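Local atomic coordinates of lectin (Lotus tetragonolobus, PDB entry 2EIG), a protein that binds carbohydrates as a legume seed lectin, probably recognising L-fucosyl groups, and holds calcium and manganese ions. Residues 6-11 with 20-25; 13-18 with 44-49; 26-31 with 216-221. All blocks are in the same frame, centred on the assembly; numbering follows the deposited sequence.

Interaction 1: residues 6-11 with 20-25; sequences TRFKDD and AKIWTD. With NAG (2-acetamido-2-deoxy-beta-D-glucopyranose), chain E.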
loop_
_atom_site.group_PDB
_atom_site.type_symbol
_atom_site.label_atom_id
_atom_site.label_comp_id
_atom_site.label_asym_id
_atom_site.label_seq_id
_atom_site.Cartn_x
_atom_site.Cartn_y
_atom_site.Cartn_z
ATOM N N THR A 6 -3.200 -8.076 -30.969
ATOM C CA THR A 6 -1.817 -7.882 -31.402
ATOM C C THR A 6 -1.850 -6.753 -32.406
ATOM O O THR A 6 -0.854 -6.048 -32.604
ATOM C CB THR A 6 -1.270 -9.151 -32.039
ATOM O OG1 THR A 6 -2.216 -9.588 -33.016
ATOM C CG2 THR A 6 -1.132 -10.239 -31.001
ATOM N N ARG A 7 -2.999 -6.612 -33.052
ATOM C CA ARG A 7 -3.392 -5.386 -33.728
ATOM C C ARG A 7 -4.918 -5.254 -33.707
ATOM O O ARG A 7 -5.660 -6.191 -33.297
ATOM C CB ARG A 7 -2.883 -5.320 -35.166
ATOM C CG ARG A 7 -3.447 -6.364 -36.119
ATOM C CD ARG A 7 -2.756 -6.083 -37.464
ATOM N NE ARG A 7 -3.271 -6.811 -38.623
ATOM C CZ ARG A 7 -3.231 -6.342 -39.880
ATOM N NH1 ARG A 7 -2.741 -5.123 -40.142
ATOM N NH2 ARG A 7 -3.701 -7.083 -40.886
ATOM N N PHE A 8 -5.397 -4.118 -34.170
ATOM C CA PHE A 8 -6.828 -3.893 -34.090
ATOM C C PHE A 8 -7.572 -4.137 -35.375
ATOM O O PHE A 8 -7.224 -3.608 -36.430
ATOM C CB PHE A 8 -7.127 -2.522 -33.488
ATOM C CG PHE A 8 -6.498 -2.333 -32.130
ATOM C CD1 PHE A 8 -5.205 -1.841 -32.017
ATOM C CD2 PHE A 8 -7.194 -2.687 -30.964
ATOM C CE1 PHE A 8 -4.628 -1.675 -30.755
ATOM C CE2 PHE A 8 -6.618 -2.530 -29.710
ATOM C CZ PHE A 8 -5.334 -2.014 -29.621
ATOM N N LYS A 9 -8.595 -4.964 -35.268
ATOM C CA LYS A 9 -9.465 -5.212 -36.403
ATOM C C LYS A 9 -10.815 -4.614 -36.111
ATOM O O LYS A 9 -11.283 -4.561 -34.961
ATOM C CB LYS A 9 -9.603 -6.710 -36.698
ATOM C CG LYS A 9 -8.605 -7.583 -35.984
ATOM C CD LYS A 9 -8.530 -8.956 -36.616
ATOM C CE LYS A 9 -7.918 -8.854 -38.012
ATOM N NZ LYS A 9 -6.480 -8.430 -37.970
ATOM N N ASP A 10 -11.431 -4.150 -37.175
ATOM C CA ASP A 10 -12.742 -3.549 -37.131
ATOM C C ASP A 10 -13.829 -4.645 -36.941
ATOM O O ASP A 10 -14.624 -4.909 -37.846
ATOM C CB ASP A 10 -12.921 -2.818 -38.466
ATOM C CG ASP A 10 -14.051 -1.897 -38.449
ATOM O OD1 ASP A 10 -14.813 -1.926 -37.448
ATOM O OD2 ASP A 10 -14.180 -1.126 -39.413
ATOM N N ASP A 11 -13.866 -5.270 -35.765
ATOM C CA ASP A 11 -14.502 -6.583 -35.653
ATOM C C ASP A 11 -15.627 -6.611 -34.614
ATOM O O ASP A 11 -16.043 -7.695 -34.172
ATOM C CB ASP A 11 -13.441 -7.703 -35.430
ATOM C CG ASP A 11 -12.650 -7.517 -34.132
ATOM O OD1 ASP A 11 -11.601 -8.197 -33.949
ATOM O OD2 ASP A 11 -13.073 -6.660 -33.311
ATOM N N ALA A 20 -12.046 8.298 -32.335
ATOM C CA ALA A 20 -11.305 7.043 -32.326
ATOM C C ALA A 20 -11.680 6.178 -33.535
ATOM O O ALA A 20 -12.851 5.974 -33.780
ATOM C CB ALA A 20 -11.546 6.271 -31.035
ATOM N N LYS A 21 -10.687 5.596 -34.201
ATOM C CA LYS A 21 -10.911 4.793 -35.436
ATOM C C LYS A 21 -9.801 3.793 -35.580
ATOM O O LYS A 21 -8.669 4.060 -35.144
ATOM C CB LYS A 21 -10.926 5.673 -36.699
ATOM C CG LYS A 21 -11.872 6.896 -36.701
ATOM C CD LYS A 21 -13.312 6.462 -36.842
ATOM C CE LYS A 21 -14.283 7.612 -36.791
ATOM N NZ LYS A 21 -15.604 6.942 -36.723
ATOM N N ILE A 22 -10.093 2.628 -36.169
ATOM C CA ILE A 22 -8.997 1.762 -36.643
ATOM C C ILE A 22 -8.354 2.542 -37.799
ATOM O O ILE A 22 -9.079 3.066 -38.650
ATOM C CB ILE A 22 -9.486 0.342 -37.113
ATOM C CG1 ILE A 22 -10.270 -0.385 -36.008
ATOM C CG2 ILE A 22 -8.304 -0.531 -37.577
ATOM C CD1 ILE A 22 -9.561 -0.434 -34.672
ATOM N N TRP A 23 -7.029 2.691 -37.789
ATOM C CA TRP A 23 -6.293 3.420 -38.848
ATOM C C TRP A 23 -5.271 2.475 -39.511
ATOM O O TRP A 23 -5.294 1.269 -39.256
ATOM C CB TRP A 23 -5.751 4.798 -38.346
ATOM C CG TRP A 23 -4.275 5.230 -38.587
ATOM C CD1 TRP A 23 -3.132 4.580 -38.139
ATOM C CD2 TRP A 23 -3.802 6.453 -39.206
ATOM N NE1 TRP A 23 -1.989 5.296 -38.476
ATOM C CE2 TRP A 23 -2.363 6.439 -39.136
ATOM C CE3 TRP A 23 -4.437 7.534 -39.831
ATOM C CZ2 TRP A 23 -1.566 7.461 -39.676
ATOM C CZ3 TRP A 23 -3.635 8.560 -40.375
ATOM C CH2 TRP A 23 -2.216 8.519 -40.279
ATOM N N THR A 24 -4.426 3.004 -40.391
ATOM C CA THR A 24 -3.471 2.175 -41.154
ATOM C C THR A 24 -2.757 1.114 -40.330
ATOM O O THR A 24 -2.338 1.370 -39.183
ATOM C CB THR A 24 -2.358 3.019 -41.800
ATOM O OG1 THR A 24 -2.820 4.362 -42.017
ATOM C CG2 THR A 24 -1.891 2.362 -43.112
ATOM N N ASP A 25 -2.613 -0.067 -40.937
ATOM C CA ASP A 25 -1.799 -1.163 -40.393
ATOM C C ASP A 25 -2.380 -1.699 -39.081
ATOM O O ASP A 25 -1.605 -2.036 -38.183
ATOM C CB ASP A 25 -0.357 -0.704 -40.077
ATOM C CG ASP A 25 0.478 -0.391 -41.310
ATOM O OD1 ASP A 25 0.097 -0.819 -42.416
ATOM O OD2 ASP A 25 1.544 0.272 -41.134
HETATM C C1 NAG E . -1.086 -12.164 -27.457
HETATM C C2 NAG E . -0.385 -12.797 -26.260
HETATM C C3 NAG E . 0.978 -13.470 -26.549
HETATM C C4 NAG E . 1.258 -13.877 -28.013
HETATM C C5 NAG E . 0.419 -13.110 -29.039
HETATM C C6 NAG E . 0.312 -13.852 -30.366
HETATM C C7 NAG E . -0.516 -11.904 -23.996
HETATM C C8 NAG E . 0.143 -10.930 -23.059
HETATM N N2 NAG E . -0.193 -11.747 -25.279
HETATM O O3 NAG E . 1.128 -14.597 -25.688
HETATM O O4 NAG E . 2.632 -13.685 -28.289
HETATM O O5 NAG E . -0.905 -12.984 -28.580
HETATM O O6 NAG E . -0.736 -14.804 -30.280
HETATM O O7 NAG E . -1.294 -12.779 -23.589
#

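Interaction 2: residues 13-18 with 44-49; sequences SLIFQG and LYATPV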
loop_
_atom_site.group_PDB
_atom_site.type_symbol
_atom_site.label_atom_id
_atom_site.label_comp_id
_atom_site.label_asym_id
_atom_site.label_seq_id
_atom_site.Cartn_x
_atom_site.Cartn_y
_atom_site.Cartn_z
ATOM N N SER A 13 -15.549 -5.984 -31.536
ATOM C CA SER A 13 -15.104 -6.275 -30.179
ATOM C C SER A 13 -14.940 -4.954 -29.372
ATOM O O SER A 13 -15.028 -4.970 -28.175
ATOM C CB SER A 13 -13.793 -7.068 -30.203
ATOM O OG SER A 13 -12.729 -6.247 -30.701
ATOM N N LEU A 14 -14.702 -3.832 -30.045
ATOM C CA LEU A 14 -14.582 -2.526 -29.363
ATOM C C LEU A 14 -15.721 -1.566 -29.716
ATOM O O LEU A 14 -16.397 -1.731 -30.733
ATOM C CB LEU A 14 -13.214 -1.837 -29.661
ATOM C CG LEU A 14 -11.897 -2.560 -29.357
ATOM C CD1 LEU A 14 -10.674 -1.659 -29.779
ATOM C CD2 LEU A 14 -11.770 -2.938 -27.878
ATOM N N ILE A 15 -15.903 -0.562 -28.858
ATOM C CA ILE A 15 -16.787 0.551 -29.107
ATOM C C ILE A 15 -15.904 1.774 -29.328
ATOM O O ILE A 15 -14.998 2.058 -28.528
ATOM C CB ILE A 15 -17.744 0.829 -27.917
ATOM C CG1 ILE A 15 -18.674 -0.390 -27.663
ATOM C CG2 ILE A 15 -18.534 2.132 -28.144
ATOM C CD1 ILE A 15 -19.352 -0.346 -26.262
ATOM N N PHE A 16 -16.132 2.450 -30.442
ATOM C CA PHE A 16 -15.405 3.668 -30.746
ATOM C C PHE A 16 -16.329 4.849 -30.641
ATOM O O PHE A 16 -17.454 4.792 -31.143
ATOM C CB PHE A 16 -14.858 3.600 -32.162
ATOM C CG PHE A 16 -14.043 2.423 -32.409
ATOM C CD1 PHE A 16 -12.676 2.473 -32.229
ATOM C CD2 PHE A 16 -14.636 1.229 -32.839
ATOM C CE1 PHE A 16 -11.903 1.363 -32.445
ATOM C CE2 PHE A 16 -13.867 0.108 -33.072
ATOM C CZ PHE A 16 -12.491 0.178 -32.885
ATOM N N GLN A 17 -15.858 5.900 -29.968
ATOM C CA GLN A 17 -16.639 7.107 -29.742
ATOM C C GLN A 17 -15.747 8.254 -30.102
ATOM O O GLN A 17 -14.526 8.159 -29.970
ATOM C CB GLN A 17 -17.119 7.240 -28.296
ATOM C CG GLN A 17 -17.693 5.908 -27.743
ATOM C CD GLN A 17 -18.428 6.095 -26.447
ATOM O OE1 GLN A 17 -19.033 5.155 -25.890
ATOM N NE2 GLN A 17 -18.399 7.319 -25.942
ATOM N N GLY A 18 -16.369 9.298 -30.618
ATOM C CA GLY A 18 -15.685 10.473 -31.099
ATOM C C GLY A 18 -14.726 10.134 -32.227
ATOM O O GLY A 18 -15.077 9.423 -33.192
ATOM N N LEU A 44 -13.391 1.590 -26.280
ATOM C CA LEU A 44 -13.688 0.750 -25.116
ATOM C C LEU A 44 -13.786 -0.683 -25.557
ATOM O O LEU A 44 -14.320 -0.969 -26.636
ATOM C CB LEU A 44 -15.031 1.160 -24.506
ATOM C CG LEU A 44 -15.176 2.662 -24.179
ATOM C CD1 LEU A 44 -16.495 2.848 -23.459
ATOM C CD2 LEU A 44 -14.026 3.180 -23.308
ATOM N N TYR A 45 -13.351 -1.599 -24.708
ATOM C CA TYR A 45 -13.747 -2.966 -24.895
ATOM C C TYR A 45 -15.297 -2.998 -24.902
ATOM O O TYR A 45 -15.947 -2.359 -24.068
ATOM C CB TYR A 45 -13.152 -3.880 -23.831
ATOM C CG TYR A 45 -13.475 -5.330 -24.042
ATOM C CD1 TYR A 45 -13.092 -5.994 -25.236
ATOM C CD2 TYR A 45 -14.127 -6.062 -23.039
ATOM C CE1 TYR A 45 -13.382 -7.337 -25.418
ATOM C CE2 TYR A 45 -14.422 -7.430 -23.216
ATOM C CZ TYR A 45 -14.059 -8.034 -24.408
ATOM O OH TYR A 45 -14.313 -9.351 -24.593
ATOM N N ALA A 46 -15.884 -3.737 -25.848
ATOM C CA ALA A 46 -17.339 -3.650 -26.019
ATOM C C ALA A 46 -18.206 -4.485 -25.065
ATOM O O ALA A 46 -19.415 -4.534 -25.231
ATOM C CB ALA A 46 -17.713 -3.918 -27.477
ATOM N N THR A 47 -17.610 -5.148 -24.081
ATOM C CA THR A 47 -18.389 -5.944 -23.136
ATOM C C THR A 47 -18.154 -5.410 -21.768
ATOM O O THR A 47 -16.992 -5.109 -21.426
ATOM C CB THR A 47 -17.973 -7.455 -23.181
ATOM O OG1 THR A 47 -17.802 -7.868 -24.543
ATOM C CG2 THR A 47 -19.020 -8.380 -22.459
ATOM N N PRO A 48 -19.214 -5.333 -20.934
ATOM C CA PRO A 48 -18.954 -4.814 -19.587
ATOM C C PRO A 48 -17.916 -5.687 -18.924
ATOM O O PRO A 48 -17.859 -6.904 -19.184
ATOM C CB PRO A 48 -20.308 -4.971 -18.882
ATOM C CG PRO A 48 -21.298 -4.933 -19.967
ATOM C CD PRO A 48 -20.645 -5.670 -21.104
ATOM N N VAL A 49 -17.057 -5.087 -18.114
ATOM C CA VAL A 49 -16.114 -5.891 -17.321
ATOM C C VAL A 49 -16.637 -5.935 -15.865
ATOM O O VAL A 49 -16.845 -4.907 -15.271
ATOM C CB VAL A 49 -14.641 -5.352 -17.382
ATOM C CG1 VAL A 49 -13.677 -6.316 -16.648
ATOM C CG2 VAL A 49 -14.177 -5.175 -18.854
HETATM O O HOH W 1 -16.675 -7.083 -26.864
#

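Interaction 3: residues 26-31 with 216-221; sequences GRLAMP and HDIYSW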
loop_
_atom_site.group_PDB
_atom_site.type_symbol
_atom_site.label_atom_id
_atom_site.label_comp_id
_atom_site.label_asym_id
_atom_site.label_seq_id
_atom_site.Cartn_x
_atom_site.Cartn_y
_atom_site.Cartn_z
ATOM N N GLY A 26 -3.706 -1.735 -38.966
ATOM C CA GLY A 26 -4.365 -2.250 -37.772
ATOM C C GLY A 26 -4.097 -1.495 -36.469
ATOM O O GLY A 26 -4.089 -2.090 -35.407
ATOM N N ARG A 27 -3.869 -0.186 -36.536
ATOM C CA ARG A 27 -3.581 0.539 -35.296
ATOM C C ARG A 27 -4.803 1.306 -34.792
ATOM O O ARG A 27 -5.707 1.613 -35.562
ATOM C CB ARG A 27 -2.248 1.321 -35.368
ATOM C CG ARG A 27 -2.265 2.725 -35.862
ATOM C CD ARG A 27 -0.869 2.997 -36.481
ATOM N NE ARG A 27 -0.283 4.303 -36.131
ATOM C CZ ARG A 27 1.002 4.644 -36.327
ATOM N NH1 ARG A 27 1.446 5.857 -35.960
ATOM N NH2 ARG A 27 1.854 3.776 -36.888
ATOM N N LEU A 28 -4.872 1.521 -33.484
ATOM C CA LEU A 28 -5.968 2.248 -32.904
ATOM C C LEU A 28 -5.588 3.729 -32.759
ATOM O O LEU A 28 -4.739 4.089 -31.942
ATOM C CB LEU A 28 -6.378 1.614 -31.561
ATOM C CG LEU A 28 -7.383 2.447 -30.735
ATOM C CD1 LEU A 28 -8.679 2.835 -31.514
ATOM C CD2 LEU A 28 -7.693 1.634 -29.472
ATOM N N ALA A 29 -6.206 4.580 -33.577
ATOM C CA ALA A 29 -5.810 5.978 -33.624
ATOM C C ALA A 29 -6.790 6.853 -32.841
ATOM O O ALA A 29 -8.005 6.791 -33.031
ATOM C CB ALA A 29 -5.680 6.450 -34.999
ATOM N N MET A 30 -6.226 7.671 -31.962
ATOM C CA MET A 30 -7.054 8.436 -31.037
ATOM C C MET A 30 -6.335 9.771 -30.881
ATOM O O MET A 30 -5.572 9.944 -29.952
ATOM C CB MET A 30 -7.117 7.714 -29.673
ATOM C CG MET A 30 -7.754 6.317 -29.743
ATOM S SD MET A 30 -7.758 5.581 -28.134
ATOM C CE MET A 30 -9.110 6.517 -27.351
ATOM N N PRO A 31 -6.594 10.710 -31.784
ATOM C CA PRO A 31 -7.627 10.580 -32.829
ATOM C C PRO A 31 -7.094 10.075 -34.166
ATOM O O PRO A 31 -5.883 10.042 -34.424
ATOM C CB PRO A 31 -8.082 12.031 -33.032
ATOM C CG PRO A 31 -6.787 12.801 -32.922
ATOM C CD PRO A 31 -5.900 12.008 -31.883
ATOM N N HIS A 216 -2.141 9.794 -30.811
ATOM C CA HIS A 216 -2.005 8.704 -29.832
ATOM C C HIS A 216 -2.458 7.468 -30.545
ATOM O O HIS A 216 -3.624 7.302 -30.805
ATOM C CB HIS A 216 -2.879 8.910 -28.593
ATOM C CG HIS A 216 -2.923 10.326 -28.132
ATOM N ND1 HIS A 216 -3.909 11.191 -28.536
ATOM C CD2 HIS A 216 -2.080 11.054 -27.353
ATOM C CE1 HIS A 216 -3.704 12.384 -27.996
ATOM N NE2 HIS A 216 -2.622 12.325 -27.254
ATOM N N ASP A 217 -1.500 6.633 -30.909
ATOM C CA ASP A 217 -1.775 5.478 -31.733
ATOM C C ASP A 217 -1.330 4.335 -30.923
ATOM O O ASP A 217 -0.163 4.261 -30.489
ATOM C CB ASP A 217 -0.950 5.505 -33.009
ATOM C CG ASP A 217 -1.271 6.675 -33.857
ATOM O OD1 ASP A 217 -0.311 7.313 -34.338
ATOM O OD2 ASP A 217 -2.480 6.969 -34.029
ATOM N N ILE A 218 -2.290 3.448 -30.748
ATOM C CA ILE A 218 -2.156 2.259 -29.957
ATOM C C ILE A 218 -2.033 1.117 -30.927
ATOM O O ILE A 218 -2.856 0.965 -31.835
ATOM C CB ILE A 218 -3.422 2.062 -29.080
ATOM C CG1 ILE A 218 -3.668 3.310 -28.205
ATOM C CG2 ILE A 218 -3.286 0.801 -28.193
ATOM C CD1 ILE A 218 -5.015 3.264 -27.475
ATOM N N TYR A 219 -1.041 0.272 -30.670
ATOM C CA TYR A 219 -0.675 -0.788 -31.565
ATOM C C TYR A 219 -1.199 -2.155 -31.169
ATOM O O TYR A 219 -1.359 -3.033 -32.022
ATOM C CB TYR A 219 0.829 -0.850 -31.659
ATOM C CG TYR A 219 1.404 0.472 -32.078
ATOM C CD1 TYR A 219 2.405 1.049 -31.355
ATOM C CD2 TYR A 219 0.892 1.159 -33.206
ATOM C CE1 TYR A 219 2.934 2.279 -31.722
ATOM C CE2 TYR A 219 1.399 2.396 -33.586
ATOM C CZ TYR A 219 2.422 2.941 -32.842
ATOM O OH TYR A 219 2.954 4.137 -33.214
ATOM N N SER A 220 -1.396 -2.349 -29.869
ATOM C CA SER A 220 -1.714 -3.660 -29.317
ATOM C C SER A 220 -2.297 -3.479 -27.940
ATOM O O SER A 220 -2.083 -2.449 -27.287
ATOM C CB SER A 220 -0.454 -4.586 -29.259
ATOM O OG SER A 220 0.459 -4.262 -28.213
ATOM N N TRP A 221 -3.013 -4.487 -27.474
ATOM C CA TRP A 221 -3.657 -4.356 -26.169
ATOM C C TRP A 221 -4.132 -5.720 -25.753
ATOM O O TRP A 221 -4.834 -6.385 -26.500
ATOM C CB TRP A 221 -4.828 -3.355 -26.255
ATOM C CG TRP A 221 -5.594 -3.126 -24.954
ATOM C CD1 TRP A 221 -5.094 -3.105 -23.678
ATOM C CD2 TRP A 221 -6.975 -2.780 -24.852
ATOM N NE1 TRP A 221 -6.103 -2.830 -22.774
ATOM C CE2 TRP A 221 -7.259 -2.580 -23.480
ATOM C CE3 TRP A 221 -8.006 -2.585 -25.803
ATOM C CZ2 TRP A 221 -8.547 -2.231 -23.027
ATOM C CZ3 TRP A 221 -9.276 -2.249 -25.355
ATOM C CH2 TRP A 221 -9.530 -2.073 -23.966
HETATM O O HOH W 2 -1.212 -2.333 -34.486
HETATM O O HOH W 3 -3.662 9.453 -33.211
#

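Interaction 1: residues 6-11 with 20-25
Ile22, on the short strand 21-23, is the principal contributor from segment 20-25 to the contact with the loop 6-11, and its branches land on different parts of that loop. Its methyl CD1 presses against the methylene of Phe8, coming within 3.4 Å of Phe8 CB and approaching the phenyl ring obliquely. The chain puts it there by turning twice: chi1 of -56° sets CG1 beside the residue's own N, and chi2 of -51° folds CD1 back instead of extending it. The other branch, CG2, rests near a backbone carbonyl, 3.5 Å from Phe8 O. CG1 lies farther along the loop, 4.1 Å from Asp10 N. Asp10 is the centre of an inverse gamma turn, closed by a weak bond from Asp11 N to Lys9 O, and the chain bends there alongside the isoleucine.

Past the strand, Asp25 meets the loop through its backbone. The extended side chain of Arg7 brings its guanidinium edge-on to this carbonyl, with NH1 3.6 Å from Asp25 C and Asp25 O near the guanidinium plane. The Asp25 carboxylate does not close a salt bridge, since Arg7 NH1 and Asp25 OD1 are 5.6 Å apart, although a modest attraction between the charges is likely.

At the start of the loop, Thr6 CG2 lies 3.7 Å from O5 of the N-acetylglucosamine, whose site also includes Asn4 and Ser222; the Asn-Tyr-Thr sequence here is consistent with an N-linked glycan. Beyond the contact, the Phe8 ring packs on Leu14 of strand 14-18, Leu28 of strand 27-29, and Ile218 and Trp221 of strand 214-226, while strand 21-23 pairs with strand 27-29.

Interaction 2: residues 13-18 with 44-49
Ser13 O takes the N-H of Ala46 at the end of the strand pairing, with Ala46 N 2.8 Å away. A water also donates to Ser13 O and hydrogen-bonds to Thr47 OG1, so this carbonyl is gripped twice. The hydroxyl of Ser13 is engaged elsewhere, with Tyr5 and Asp11. Leu14 forms a non-hydrogen-bonded pair with Tyr45, yet its CD2 reaches the tyrosine: with CG held beside the leucine's own N (chi1 -56°), CD2 lies 3.6 Å from Tyr45 CA and meets the phenol ring at its edge. Leu14 CA also makes a C-H...O contact to Leu44 O.

Ile15 and Leu44 form the hydrogen-bonded pair, with Ile15 N to Leu44 O and Leu44 N to Ile15 O both 2.8 Å. On the face shared with Leu44, Ile15 CG1 packs on the methyl of Ala46, 3.7 Å from Ala46 CB. Farther along, Gln17 OE1 approaches Leu44 CD1 at 4.2 Å.

Strand 14-18 is thus added to strand 39-50 as an outermost strand of the seven-stranded antiparallel sheet, an arrangement belonging to the jelly-roll sandwich of legume lectins.

Interaction 3: residues 26-31 with 216-221
Leu28 and Ile218 form a hydrogen-bonded antiparallel pair: Leu28 N is 2.7 Å from Ile218 O, and Ile218 N returns a nearly straight bond to Leu28 O. Met30 N extends the ladder by bonding to His216 O. The imidazole joins in, its ND1 donating in the ring plane to Met30 O just before the cis peptide to Pro31; the modelled separation is so short that its exact value is doubtful.

The charged contact is a salt bridge, Arg27 NH1 to Asp217 OD1 at 2.8 Å. The acceptor lies in the guanidinium plane but is met 49° out of the carboxylate plane. Asp217 CG sits beside its own N (chi1 -62°), presenting OD1 to Arg27 and to a second partner, Arg215. Over one guanidinium face stands the edge of the Tyr219 ring, its CE2 3.6 Å from Arg27 CZ and the two planes 78° apart.

Apolar contact gathers on the opposite side of the sheet, where Ile218 CD1 is 3.7 Å from both Leu28 CD2 and Met30 SD. One water donates to both Gly26 O and Tyr219 O; another accepts from His216 N and weakly from Met30 N.

Strand 214-226 is flanked here by strands 27-29 and 61-72. Tyr219 and Ser220 face Ser67 of the latter in a classic beta bulge, while Met30 and Ile218 pack on Phe204 of strand 199-208 in the facing sheet.

Overall arrangement
From the N terminus, interaction 1 closes the shortest loop, returning the chain from 6-11 to 20-25 around strand 14-18. Interaction 2 opens within that loop and ends beyond it at 44-49, so the two cross. Interaction 3 begins after interaction 1 has closed but before interaction 2 does; it therefore follows the first, crosses the second and spans most of the chain to 216-221. Strands 21-23 and 27-29, neighbours in one sheet, link interactions 1 and 3, whereas interaction 2 belongs to the facing sheet. Between the sheets, Phe16 touches Ile22 and Leu28, and Leu14 meets Trp221, packing all three contacts together.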